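Local coordinates for sensor protein KdpD (PDB 4Y2F) that is a sensor histidine kinase that probably responds to potassium, of which this fragment is the GAF domain, at residues A[20-23]-A[24-28]. Numbering follows the deposited sequence.
Sequences DIAA and TSEQF
Asp-20 to Ala-23 and Thr-24 to Phe-28 are consecutive turns of one alpha-helix, and four i to i+4 backbone bonds join them. Thr-24 N donates to Asp-20 O at 3.0 Å, with an N-H...O angle of 170°. Ser-25, Glu-26 and Gln-27 repeat the pattern onto Ile-21, Ala-22 and Ala-23.

Ser-25 adds a side-chain bond. Ser-25 OG lies beside its own backbone N (chi1 -56°), which turns the hydroxyl back along the helix to donate to Ile-21 O at 2.7 Å. Ser-25 N also donates to Ile-21 O, at 2.8 Å, and the two donors approach from opposite faces of the carbonyl plane. OG stands well above that plane, 38° out of it. Serine commonly satisfies its hydroxyl within a helix this way. The CG2 methyl of Ile-21 lies 3.9 Å from Ser-25 OG. Replacing Ser-25 with alanine removes the hydroxyl and would probably cost Ile-21 O its second donor and open a small gap beside that methyl. Glu-26 CG lies 3.2 Å from Ala-22 O, and the chain then runs out extended until OE2 accepts a hydrogen bond from Val-39 N.

In helix 18-33 of the GAF domain, Ile-21 and Ser-25 pack on helix 115-142, Thr-24 and Phe-28 on helix 4-13. Ala-22, Ser-25 and Glu-26 contact strand 35-42, joining the helix to the antiparallel sheet.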
loop_
_atom_site.group_PDB
_atom_site.type_symbol
_atom_site.label_atom_id
_atom_site.label_comp_id
_atom_site.label_asym_id
_atom_site.label_seq_id
_atom_site.Cartn_x
_atom_site.Cartn_y
_atom_site.Cartn_z
ATOM N N ASP A 20 -6.244 16.168 -4.331
ATOM C CA ASP A 20 -5.901 15.857 -2.945
ATOM C C ASP A 20 -4.775 14.833 -2.877
ATOM O O ASP A 20 -3.801 15.013 -2.136
ATOM C CB ASP A 20 -7.123 15.299 -2.206
ATOM C CG ASP A 20 -8.125 16.364 -1.818
ATOM O OD1 ASP A 20 -7.847 17.566 -2.008
ATOM O OD2 ASP A 20 -9.196 15.983 -1.303
ATOM N N ILE A 21 -4.919 13.728 -3.615
ATOM C CA ILE A 21 -3.908 12.671 -3.586
ATOM C C ILE A 21 -2.571 13.197 -4.090
ATOM O O ILE A 21 -1.517 12.907 -3.510
ATOM C CB ILE A 21 -4.372 11.436 -4.385
ATOM C CG1 ILE A 21 -5.648 10.838 -3.785
ATOM C CG2 ILE A 21 -3.274 10.402 -4.472
ATOM C CD1 ILE A 21 -5.530 10.438 -2.326
ATOM N N ALA A 22 -2.594 13.971 -5.177
ATOM C CA ALA A 22 -1.364 14.524 -5.729
ATOM C C ALA A 22 -0.672 15.436 -4.723
ATOM O O ALA A 22 0.542 15.336 -4.514
ATOM C CB ALA A 22 -1.672 15.282 -7.019
ATOM N N ALA A 23 -1.434 16.328 -4.080
ATOM C CA ALA A 23 -0.835 17.240 -3.108
ATOM C C ALA A 23 -0.234 16.480 -1.932
ATOM O O ALA A 23 0.898 16.756 -1.514
ATOM C CB ALA A 23 -1.872 18.255 -2.626
ATOM N N THR A 24 -0.972 15.506 -1.394
ATOM C CA THR A 24 -0.452 14.702 -0.297
ATOM C C THR A 24 0.797 13.946 -0.718
ATOM O O THR A 24 1.794 13.911 0.012
ATOM C CB THR A 24 -1.526 13.714 0.152
ATOM O OG1 THR A 24 -2.619 14.425 0.733
ATOM C CG2 THR A 24 -0.961 12.724 1.173
ATOM N N SER A 25 0.762 13.324 -1.889
ATOM C CA SER A 25 1.926 12.572 -2.336
ATOM C C SER A 25 3.153 13.472 -2.476
ATOM O O SER A 25 4.254 13.104 -2.056
ATOM C CB SER A 25 1.597 11.839 -3.638
ATOM O OG SER A 25 0.448 11.018 -3.456
ATOM N N GLU A 26 2.981 14.672 -3.034
ATOM C CA GLU A 26 4.107 15.589 -3.190
ATOM C C GLU A 26 4.666 16.037 -1.841
ATOM O O GLU A 26 5.889 16.079 -1.656
ATOM C CB GLU A 26 3.689 16.777 -4.062
ATOM C CG GLU A 26 3.414 16.355 -5.513
ATOM C CD GLU A 26 2.755 17.439 -6.347
ATOM O OE1 GLU A 26 2.617 18.585 -5.861
ATOM O OE2 GLU A 26 2.373 17.139 -7.499
ATOM N N GLN A 27 3.792 16.344 -0.879
ATOM C CA GLN A 27 4.249 16.760 0.444
ATOM C C GLN A 27 5.122 15.685 1.073
ATOM O O GLN A 27 6.224 15.962 1.569
ATOM C CB GLN A 27 3.030 17.037 1.323
ATOM C CG GLN A 27 3.330 17.381 2.781
ATOM C CD GLN A 27 2.070 17.504 3.612
ATOM O OE1 GLN A 27 1.282 18.433 3.429
ATOM N NE2 GLN A 27 1.869 16.567 4.523
ATOM N N PHE A 28 4.657 14.437 1.034
ATOM C CA PHE A 28 5.367 13.378 1.736
ATOM C C PHE A 28 6.599 12.917 0.971
ATOM O O PHE A 28 7.633 12.604 1.573
ATOM C CB PHE A 28 4.424 12.204 2.018
ATOM C CG PHE A 28 3.585 12.382 3.248
ATOM C CD1 PHE A 28 4.028 11.895 4.471
ATOM C CD2 PHE A 28 2.367 13.037 3.192
ATOM C CE1 PHE A 28 3.266 12.061 5.613
ATOM C CE2 PHE A 28 1.595 13.206 4.335
ATOM C CZ PHE A 28 2.049 12.709 5.550
#